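Local coordinates for protein BH2851 (Bacillus halodurans, PDB 2GFG) that is of unknown function but is a putative adenylate cyclase of the CYTH family, built as a closed antiparallel barrel, at residues Gly3-Ile8 and Glu78-Leu83; Tyr149-Glu154 and Val163-Ile168; Asp45-Lys50 and Ser110-Gln115. One frame throughout, in Å; residues are numbered along the deposited sequence.

Overall arrangement
All three contacts belong to one CYTH domain, whose eight antiparallel strands close into a barrel. Contact 1 pairs strands 4-14 and 76-83. Contact 2 packs helix 158-171 on strand 146-155, the neighbour of 4-14 on its other edge, so these two contacts share one sheet; their centres lie about 21 Å apart. Contact 3 sets the short helix 47-50 against the loop after helix 101-108, about 19 Å from contact 1 and about 31 Å from contact 2, centre to centre, across the chain's centre from the latter. The E7 side chain lies about 4 Å from an unidentified bound molecule, probably from the crystallisation liquor; such molecules often mark pockets, and CYTH relatives have a tunnel through the barrel.

Contact 1 (Gly3-Ile8 and Glu78-Leu83); sequences GKEIEI and ETNQTL
E5 and E78 form an antiparallel hydrogen-bonded pair: E5 N donates to E78 O (2.8 Å) and E78 N to E5 O (2.7 Å). Two residues along, N80 N donates to G3 O (2.7 Å), and between these bonds K4 and T79 make a non-hydrogen-bonded pair, where the CA-H of K4 leans on E78 O. On the face of E5 and E78 the carboxylates gather. With its CG set between backbone N and carbonyl carbon (chi1 58°), E5 runs alongside E78, their planes only 22° apart and E5 OE2 2.8 Å from E78 OE1. At the second oxygen, E7 OE1 comes to 2.9 Å from E78 OE2, the two carboxylate planes nearly perpendicular. Both are acceptor pairs, not hydrogen bonds. N80 ND2 donates to E78 OE1 (3.1 Å) from above the carboxylate plane and probably offsets some of the negative charge, while its OD1 is bound by T67. K69 forms a salt bridge with E7 OE2. The E-x-E-x-K run that starts at E7 fits the CYTH signature, whose glutamates bind metal ions in relatives. On the opposite face the K4 CG methylene lies beside T79. Strand 63-71 flanks 76-83 on its far edge, through T79 to L68 and Q81 to F66, and helix 101-108 lies against T79 and Q81.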
loop_
_atom_site.group_PDB
_atom_site.type_symbol
_atom_site.label_atom_id
_atom_site.label_comp_id
_atom_site.label_asym_id
_atom_site.label_seq_id
_atom_site.Cartn_x
_atom_site.Cartn_y
_atom_site.Cartn_z
ATOM N N GLY A 3 -8.768 -6.865 12.381
ATOM C CA GLY A 3 -9.211 -6.730 10.983
ATOM C C GLY A 3 -9.163 -5.294 10.474
ATOM O O GLY A 3 -8.861 -5.057 9.303
ATOM N N LYS A 4 -9.480 -4.338 11.351
ATOM C CA LYS A 4 -9.496 -2.916 10.983
ATOM C C LYS A 4 -8.377 -2.166 11.685
ATOM O O LYS A 4 -8.019 -2.491 12.809
ATOM C CB LYS A 4 -10.841 -2.295 11.328
ATOM C CG LYS A 4 -12.018 -2.941 10.607
ATOM C CD LYS A 4 -13.317 -2.231 10.921
ATOM C CE LYS A 4 -14.514 -2.966 10.338
ATOM N NZ LYS A 4 -14.735 -4.283 10.987
ATOM N N GLU A 5 -7.799 -1.179 11.001
ATOM C CA GLU A 5 -6.733 -0.364 11.599
ATOM C C GLU A 5 -6.601 1.002 10.959
ATOM O O GLU A 5 -6.982 1.204 9.798
ATOM C CB GLU A 5 -5.393 -1.106 11.539
ATOM C CG GLU A 5 -4.947 -1.506 10.147
ATOM C CD GLU A 5 -3.668 -2.315 10.165
ATOM O OE1 GLU A 5 -3.573 -3.265 10.976
ATOM O OE2 GLU A 5 -2.753 -2.004 9.368
ATOM N N ILE A 6 -6.104 1.954 11.746
ATOM C CA ILE A 6 -5.876 3.305 11.286
ATOM C C ILE A 6 -4.444 3.417 10.791
ATOM O O ILE A 6 -3.501 3.103 11.518
ATOM C CB ILE A 6 -6.126 4.350 12.420
ATOM C CG1 ILE A 6 -7.518 4.144 13.059
ATOM C CG2 ILE A 6 -5.988 5.769 11.884
ATOM C CD1 ILE A 6 -8.695 4.215 12.069
ATOM N N GLU A 7 -4.295 3.858 9.542
ATOM C CA GLU A 7 -2.997 3.985 8.903
ATOM C C GLU A 7 -2.542 5.461 8.906
ATOM O O GLU A 7 -3.147 6.300 8.241
ATOM C CB GLU A 7 -3.076 3.447 7.464
ATOM C CG GLU A 7 -1.760 3.503 6.675
ATOM C CD GLU A 7 -1.848 2.758 5.342
ATOM O OE1 GLU A 7 -2.084 1.527 5.362
ATOM O OE2 GLU A 7 -1.675 3.402 4.280
ATOM N N ILE A 8 -1.544 5.770 9.752
ATOM C CA ILE A 8 -0.866 7.080 9.748
ATOM C C ILE A 8 0.493 6.884 9.051
ATOM O O ILE A 8 1.378 6.217 9.586
ATOM C CB ILE A 8 -0.622 7.622 11.180
ATOM C CG1 ILE A 8 -1.890 7.484 12.067
ATOM C CG2 ILE A 8 -0.121 9.087 11.128
ATOM C CD1 ILE A 8 -3.039 8.345 11.654
ATOM N N GLU A 78 -8.181 1.290 7.346
ATOM C CA GLU A 78 -7.824 0.110 6.588
ATOM C C GLU A 78 -8.627 -1.087 7.096
ATOM O O GLU A 78 -8.559 -1.428 8.274
ATOM C CB GLU A 78 -6.331 -0.168 6.726
ATOM C CG GLU A 78 -5.775 -1.052 5.635
ATOM C CD GLU A 78 -4.307 -1.378 5.839
ATOM O OE1 GLU A 78 -3.989 -2.055 6.821
ATOM O OE2 GLU A 78 -3.487 -0.996 4.991
ATOM N N THR A 79 -9.436 -1.672 6.217
ATOM C CA THR A 79 -10.218 -2.864 6.542
ATOM C C THR A 79 -9.609 -4.058 5.834
ATOM O O THR A 79 -9.612 -4.124 4.595
ATOM C CB THR A 79 -11.690 -2.695 6.128
ATOM O OG1 THR A 79 -12.218 -1.525 6.745
ATOM C CG2 THR A 79 -12.527 -3.910 6.554
ATOM N N ASN A 80 -9.064 -4.996 6.626
ATOM C CA ASN A 80 -8.363 -6.170 6.101
ATOM C C ASN A 80 -9.196 -7.446 6.274
ATOM O O ASN A 80 -9.884 -7.623 7.296
ATOM C CB ASN A 80 -7.016 -6.343 6.820
ATOM C CG ASN A 80 -6.080 -5.162 6.608
ATOM O OD1 ASN A 80 -5.810 -4.763 5.468
ATOM N ND2 ASN A 80 -5.541 -4.634 7.697
ATOM N N GLN A 81 -9.120 -8.338 5.285
ATOM C CA GLN A 81 -9.805 -9.640 5.352
ATOM C C GLN A 81 -8.966 -10.702 4.659
ATOM O O GLN A 81 -8.571 -10.525 3.510
ATOM C CB GLN A 81 -11.174 -9.545 4.692
ATOM C CG GLN A 81 -12.057 -10.795 4.828
ATOM C CD GLN A 81 -13.355 -10.669 4.042
ATOM O OE1 GLN A 81 -13.844 -9.556 3.795
ATOM N NE2 GLN A 81 -13.899 -11.799 3.613
ATOM N N THR A 82 -8.693 -11.800 5.368
ATOM C CA THR A 82 -7.953 -12.934 4.807
ATOM C C THR A 82 -8.811 -13.673 3.796
ATOM O O THR A 82 -9.996 -13.897 4.028
ATOM C CB THR A 82 -7.527 -13.940 5.912
ATOM O OG1 THR A 82 -6.778 -13.264 6.916
ATOM C CG2 THR A 82 -6.665 -15.099 5.321
ATOM N N LEU A 83 -8.198 -14.051 2.673
ATOM C CA LEU A 83 -8.864 -14.847 1.635
ATOM C C LEU A 83 -8.104 -16.126 1.408
ATOM O O LEU A 83 -6.900 -16.177 1.609
ATOM C CB LEU A 83 -8.911 -14.087 0.318
ATOM C CG LEU A 83 -9.585 -12.734 0.254
ATOM C CD1 LEU A 83 -9.649 -12.284 -1.204
ATOM C CD2 LEU A 83 -10.981 -12.764 0.865
#

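Contact 2 (Tyr149-Glu154 and Val163-Ile168); sequences YEIEFE and VTFQEI. With EDO (1,2-ethanediol), chain H; EDO (1,2-ethanediol), chain I.
Helix-on-sheet packing joins F153 and I151 of strand 146-155 to T164, F165 and I168 of helix 158-171, the two running roughly antiparallel at 150° with axes 9.1 Å apart. It is a buried apolar contact that no hydrogen bond crosses. The F153 ring, sent toward the helix with CG anti to the backbone N (chi1 -179°), receives the T164 methyl over one face: CG2 stands 3.8 Å from the ring centroid, 24° off the normal, a CH-pi contact offset toward CZ. I168 CD1 closes on F153 CD1 at 3.9 Å. At the root of the F153 side chain, F165 CD1 lies 3.6 Å from F153 CB; I151 CG2 sits at the F165 ring edge near CZ, and I151 CD1 meets I168 CG2 at 4.1 Å. T164 OG1 bonds to H160 O and to an ethanediol, probably from the crystallisation liquor, whose O1 lies at the F153 ring edge. On the strand's other face E150 and E152 form salt bridges with K182, and E150 with R185; O1 of a second ethanediol donates to E150 OE2. Strands 4-14 and 134-143 flank the strand, 4-14 also touching F165, and Y131 packs against T164 and I168.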
loop_
_atom_site.group_PDB
_atom_site.type_symbol
_atom_site.label_atom_id
_atom_site.label_comp_id
_atom_site.label_asym_id
_atom_site.label_seq_id
_atom_site.Cartn_x
_atom_site.Cartn_y
_atom_site.Cartn_z
ATOM N N TYR A 149 11.564 3.390 -6.207
ATOM C CA TYR A 149 12.015 3.139 -4.842
ATOM C C TYR A 149 11.375 4.138 -3.915
ATOM O O TYR A 149 11.181 5.301 -4.284
ATOM C CB TYR A 149 13.539 3.244 -4.764
ATOM C CG TYR A 149 14.255 2.351 -5.743
ATOM C CD1 TYR A 149 14.509 2.777 -7.055
ATOM C CD2 TYR A 149 14.647 1.062 -5.382
ATOM C CE1 TYR A 149 15.153 1.938 -7.979
ATOM C CE2 TYR A 149 15.293 0.217 -6.292
ATOM C CZ TYR A 149 15.533 0.655 -7.588
ATOM O OH TYR A 149 16.154 -0.174 -8.473
ATOM N N GLU A 150 11.039 3.696 -2.707
ATOM C CA GLU A 150 10.285 4.525 -1.775
ATOM C C GLU A 150 10.585 4.167 -0.319
ATOM O O GLU A 150 10.675 2.992 0.037
ATOM C CB GLU A 150 8.783 4.359 -2.037
ATOM C CG GLU A 150 7.909 5.466 -1.437
ATOM C CD GLU A 150 6.417 5.170 -1.544
ATOM O OE1 GLU A 150 6.046 4.106 -2.087
ATOM O OE2 GLU A 150 5.619 5.991 -1.070
ATOM N N ILE A 151 10.739 5.198 0.511
ATOM C CA ILE A 151 10.828 5.035 1.956
ATOM C C ILE A 151 9.533 5.568 2.559
ATOM O O ILE A 151 8.957 6.528 2.037
ATOM C CB ILE A 151 12.073 5.784 2.555
ATOM C CG1 ILE A 151 12.328 5.339 3.990
ATOM C CG2 ILE A 151 11.902 7.340 2.477
ATOM C CD1 ILE A 151 13.628 5.897 4.580
ATOM N N GLU A 152 9.017 4.882 3.590
ATOM C CA GLU A 152 7.756 5.315 4.280
ATOM C C GLU A 152 7.875 5.119 5.773
ATOM O O GLU A 152 8.407 4.119 6.214
ATOM C CB GLU A 152 6.539 4.504 3.791
ATOM C CG GLU A 152 6.461 4.262 2.273
ATOM C CD GLU A 152 5.716 2.981 1.919
ATOM O OE1 GLU A 152 5.848 1.976 2.660
ATOM O OE2 GLU A 152 5.050 2.958 0.872
ATOM N N PHE A 153 7.293 6.034 6.550
ATOM C CA PHE A 153 7.230 5.875 8.012
ATOM C C PHE A 153 5.795 5.671 8.467
ATOM O O PHE A 153 4.929 6.476 8.162
ATOM C CB PHE A 153 7.831 7.079 8.723
ATOM C CG PHE A 153 7.816 6.958 10.209
ATOM C CD1 PHE A 153 8.638 6.042 10.845
ATOM C CD2 PHE A 153 6.934 7.715 10.982
ATOM C CE1 PHE A 153 8.610 5.900 12.225
ATOM C CE2 PHE A 153 6.904 7.571 12.374
ATOM C CZ PHE A 153 7.743 6.669 12.987
ATOM N N GLU A 154 5.560 4.577 9.206
ATOM C CA GLU A 154 4.241 4.260 9.768
ATOM C C GLU A 154 4.172 4.757 11.215
ATOM O O GLU A 154 4.852 4.229 12.092
ATOM C CB GLU A 154 3.980 2.745 9.720
ATOM C CG GLU A 154 3.865 2.157 8.302
ATOM C CD GLU A 154 3.694 0.613 8.305
ATOM O OE1 GLU A 154 4.554 -0.082 8.881
ATOM O OE2 GLU A 154 2.701 0.109 7.716
ATOM N N VAL A 163 6.998 14.810 12.742
ATOM C CA VAL A 163 8.263 15.109 13.416
ATOM C C VAL A 163 9.304 14.006 13.144
ATOM O O VAL A 163 10.439 14.296 12.762
ATOM C CB VAL A 163 8.062 15.278 14.952
ATOM C CG1 VAL A 163 9.412 15.345 15.687
ATOM C CG2 VAL A 163 7.228 16.532 15.248
ATOM N N THR A 164 8.893 12.748 13.311
ATOM C CA THR A 164 9.795 11.615 13.118
ATOM C C THR A 164 10.263 11.492 11.662
ATOM O O THR A 164 11.432 11.226 11.414
ATOM C CB THR A 164 9.142 10.284 13.558
ATOM O OG1 THR A 164 8.697 10.398 14.919
ATOM C CG2 THR A 164 10.138 9.128 13.448
ATOM N N PHE A 165 9.349 11.703 10.709
ATOM C CA PHE A 165 9.696 11.571 9.281
ATOM C C PHE A 165 10.607 12.693 8.806
ATOM O O PHE A 165 11.533 12.452 8.040
ATOM C CB PHE A 165 8.451 11.506 8.403
ATOM C CG PHE A 165 8.738 11.057 6.987
ATOM C CD1 PHE A 165 9.213 9.763 6.739
ATOM C CD2 PHE A 165 8.564 11.929 5.903
ATOM C CE1 PHE A 165 9.496 9.336 5.428
ATOM C CE2 PHE A 165 8.848 11.511 4.603
ATOM C CZ PHE A 165 9.324 10.203 4.371
ATOM N N GLN A 166 10.337 13.921 9.255
ATOM C CA GLN A 166 11.216 15.059 8.946
ATOM C C GLN A 166 12.624 14.839 9.532
ATOM O O GLN A 166 13.615 15.247 8.937
ATOM C CB GLN A 166 10.620 16.378 9.461
ATOM C CG GLN A 166 9.345 16.841 8.711
ATOM C CD GLN A 166 9.572 17.030 7.218
ATOM O OE1 GLN A 166 10.556 17.633 6.801
ATOM N NE2 GLN A 166 8.658 16.498 6.406
ATOM N N GLU A 167 12.685 14.178 10.695
ATOM C CA GLU A 167 13.960 13.791 11.319
ATOM C C GLU A 167 14.712 12.759 10.454
ATOM O O GLU A 167 15.920 12.863 10.275
ATOM C CB GLU A 167 13.715 13.238 12.743
ATOM C CG GLU A 167 14.981 12.731 13.477
ATOM C CD GLU A 167 15.260 11.240 13.253
ATOM O OE1 GLU A 167 14.369 10.414 13.522
ATOM O OE2 GLU A 167 16.399 10.903 12.871
ATOM N N ILE A 168 13.978 11.772 9.927
ATOM C CA ILE A 168 14.561 10.747 9.025
ATOM C C ILE A 168 15.161 11.395 7.768
ATOM O O ILE A 168 16.280 11.077 7.378
ATOM C CB ILE A 168 13.498 9.664 8.611
ATOM C CG1 ILE A 168 13.100 8.822 9.816
ATOM C CG2 ILE A 168 14.048 8.732 7.480
ATOM C CD1 ILE A 168 11.789 8.062 9.643
HETATM C C1 EDO H . 2.406 3.735 -0.432
HETATM O O1 EDO H . 2.785 4.803 -1.303
HETATM C C2 EDO H . 0.897 3.498 -0.489
HETATM O O2 EDO H . 0.575 2.169 -0.944
HETATM C C1 EDO I . 6.231 8.449 16.461
HETATM O O1 EDO I . 7.575 7.928 16.565
HETATM C C2 EDO I . 5.278 7.410 15.833
HETATM O O2 EDO I . 4.026 8.024 15.410
#

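Contact 3 (Asp45-Lys50 and Ser110-Gln115); sequences DFQLKK and SIPISQ
The turn that ends helix 101-108 in a Schellman motif, S110 taking the positive-phi C-prime position, is packed by Q47 and L48 of the short helix 47-50. I111, the residue after C-prime, and P112 do the touching, and no hydrogen bond crosses the contact. The extended Q47 side chain and P112 approach from opposite directions: Q47 NE2 lies 3.2 Å from P112 CD and Q47 OE1 3.4 Å from P112 CG, so across this contact the amide end meets ring methylenes. Next to it the I111 CD1 methyl reaches between the two helix residues, 4.0 Å from L48 CD2 and 4.2 Å from Q47 CB. I111 gets there by turning CG1 beside its backbone N (chi1 -56°), and L48 crosses it at about a right angle; both are buried. The short helix is fixed at its start from the preceding strand end. F46 holds the N-cap position, T43 OG1 binds Q47 N, and the E42 carboxylate takes L48 N and K49 N on its two oxygens, bonds that cap the first turn of the helix. Within the helix K50 N bonds to F46 O, while K50 NZ makes a weak bond to D45 O at 3.3 Å. L48 also touches L106 and L116, so its side chain spans helix 101-108 and the loop leading into strand 117-131. This is the signature of the Schellman motif: I111 N bonds to L106 O and S110 N to R107 O, and the apolar residue after C-prime, I111, is buried, here against helix 47-50.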
loop_
_atom_site.group_PDB
_atom_site.type_symbol
_atom_site.label_atom_id
_atom_site.label_comp_id
_atom_site.label_asym_id
_atom_site.label_seq_id
_atom_site.Cartn_x
_atom_site.Cartn_y
_atom_site.Cartn_z
ATOM N N ASP A 45 -15.029 3.900 -14.539
ATOM C CA ASP A 45 -15.041 5.356 -14.272
ATOM C C ASP A 45 -14.218 5.758 -13.013
ATOM O O ASP A 45 -14.224 6.921 -12.618
ATOM C CB ASP A 45 -16.469 5.846 -14.117
ATOM C CG ASP A 45 -17.108 5.357 -12.857
ATOM O OD1 ASP A 45 -17.207 4.121 -12.686
ATOM O OD2 ASP A 45 -17.487 6.204 -12.017
ATOM N N PHE A 46 -13.575 4.775 -12.371
ATOM C CA PHE A 46 -12.696 5.015 -11.212
ATOM C C PHE A 46 -13.459 5.569 -9.973
ATOM O O PHE A 46 -13.085 6.608 -9.412
ATOM C CB PHE A 46 -11.510 5.940 -11.596
ATOM C CG PHE A 46 -10.680 5.425 -12.755
ATOM C CD1 PHE A 46 -9.599 4.561 -12.529
ATOM C CD2 PHE A 46 -10.970 5.811 -14.071
ATOM C CE1 PHE A 46 -8.826 4.076 -13.600
ATOM C CE2 PHE A 46 -10.196 5.334 -15.153
ATOM C CZ PHE A 46 -9.127 4.471 -14.916
ATOM N N GLN A 47 -14.488 4.833 -9.532
ATOM C CA GLN A 47 -15.334 5.270 -8.381
ATOM C C GLN A 47 -14.582 5.285 -7.042
ATOM O O GLN A 47 -14.780 6.197 -6.228
ATOM C CB GLN A 47 -16.602 4.409 -8.269
ATOM C CG GLN A 47 -17.627 4.706 -9.358
ATOM C CD GLN A 47 -18.982 4.034 -9.131
ATOM O OE1 GLN A 47 -19.551 3.437 -10.051
ATOM N NE2 GLN A 47 -19.522 4.164 -7.910
ATOM N N LEU A 48 -13.722 4.287 -6.815
ATOM C CA LEU A 48 -12.925 4.238 -5.576
ATOM C C LEU A 48 -11.977 5.442 -5.487
ATOM O O LEU A 48 -11.807 6.027 -4.416
ATOM C CB LEU A 48 -12.132 2.928 -5.473
ATOM C CG LEU A 48 -12.933 1.656 -5.177
ATOM C CD1 LEU A 48 -12.107 0.401 -5.522
ATOM C CD2 LEU A 48 -13.375 1.622 -3.729
ATOM N N LYS A 49 -11.392 5.818 -6.625
ATOM C CA LYS A 49 -10.501 6.982 -6.695
ATOM C C LYS A 49 -11.275 8.270 -6.329
ATOM O O LYS A 49 -10.795 9.085 -5.550
ATOM C CB LYS A 49 -9.882 7.111 -8.109
ATOM C CG LYS A 49 -8.475 7.739 -8.144
ATOM C CD LYS A 49 -8.508 9.249 -8.041
ATOM C CE LYS A 49 -7.105 9.836 -8.102
ATOM N NZ LYS A 49 -7.101 11.294 -7.804
ATOM N N LYS A 50 -12.492 8.398 -6.862
ATOM C CA LYS A 50 -13.351 9.577 -6.606
ATOM C C LYS A 50 -13.822 9.676 -5.143
ATOM O O LYS A 50 -14.179 10.755 -4.681
ATOM C CB LYS A 50 -14.557 9.569 -7.552
ATOM C CG LYS A 50 -14.177 9.787 -9.009
ATOM C CD LYS A 50 -15.319 9.481 -9.948
ATOM C CE LYS A 50 -14.979 9.905 -11.380
ATOM N NZ LYS A 50 -16.085 9.596 -12.338
ATOM N N SER A 110 -21.611 2.869 -1.464
ATOM C CA SER A 110 -22.424 2.803 -2.717
ATOM C C SER A 110 -21.579 2.427 -3.959
ATOM O O SER A 110 -21.863 2.868 -5.081
ATOM C CB SER A 110 -23.206 4.117 -2.952
ATOM O OG SER A 110 -24.242 4.270 -1.997
ATOM N N ILE A 111 -20.582 1.569 -3.746
ATOM C CA ILE A 111 -19.737 1.070 -4.823
ATOM C C ILE A 111 -20.435 -0.119 -5.467
ATOM O O ILE A 111 -20.708 -1.101 -4.790
ATOM C CB ILE A 111 -18.344 0.596 -4.296
ATOM C CG1 ILE A 111 -17.629 1.712 -3.523
ATOM C CG2 ILE A 111 -17.458 0.087 -5.469
ATOM C CD1 ILE A 111 -17.146 2.883 -4.393
ATOM N N PRO A 112 -20.748 -0.030 -6.788
ATOM C CA PRO A 112 -21.332 -1.195 -7.453
ATOM C C PRO A 112 -20.281 -2.304 -7.635
ATOM O O PRO A 112 -19.371 -2.165 -8.452
ATOM C CB PRO A 112 -21.791 -0.633 -8.800
ATOM C CG PRO A 112 -20.882 0.521 -9.052
ATOM C CD PRO A 112 -20.590 1.113 -7.715
ATOM N N ILE A 113 -20.384 -3.361 -6.818
ATOM C CA ILE A 113 -19.404 -4.477 -6.827
ATOM C C ILE A 113 -19.364 -5.213 -8.179
ATOM O O ILE A 113 -18.298 -5.687 -8.604
ATOM C CB ILE A 113 -19.672 -5.494 -5.642
ATOM C CG1 ILE A 113 -19.288 -4.857 -4.289
ATOM C CG2 ILE A 113 -18.895 -6.815 -5.836
ATOM C CD1 ILE A 113 -20.445 -4.349 -3.508
ATOM N N SER A 114 -20.507 -5.264 -8.864
ATOM C CA SER A 114 -20.593 -5.858 -10.215
ATOM C C SER A 114 -19.757 -5.087 -11.266
ATOM O O SER A 114 -19.486 -5.611 -12.345
ATOM C CB SER A 114 -22.045 -5.910 -10.675
ATOM O OG SER A 114 -22.545 -4.603 -10.914
ATOM N N GLN A 115 -19.420 -3.823 -10.963
ATOM C CA GLN A 115 -18.600 -2.992 -11.860
ATOM C C GLN A 115 -17.096 -3.046 -11.536
ATOM O O GLN A 115 -16.274 -2.563 -12.326
ATOM C CB GLN A 115 -19.085 -1.535 -11.820
ATOM C CG GLN A 115 -20.516 -1.346 -12.306
ATOM C CD GLN A 115 -20.704 -1.768 -13.760
ATOM O OE1 GLN A 115 -21.539 -2.622 -14.067
ATOM N NE2 GLN A 115 -19.882 -1.215 -14.652
#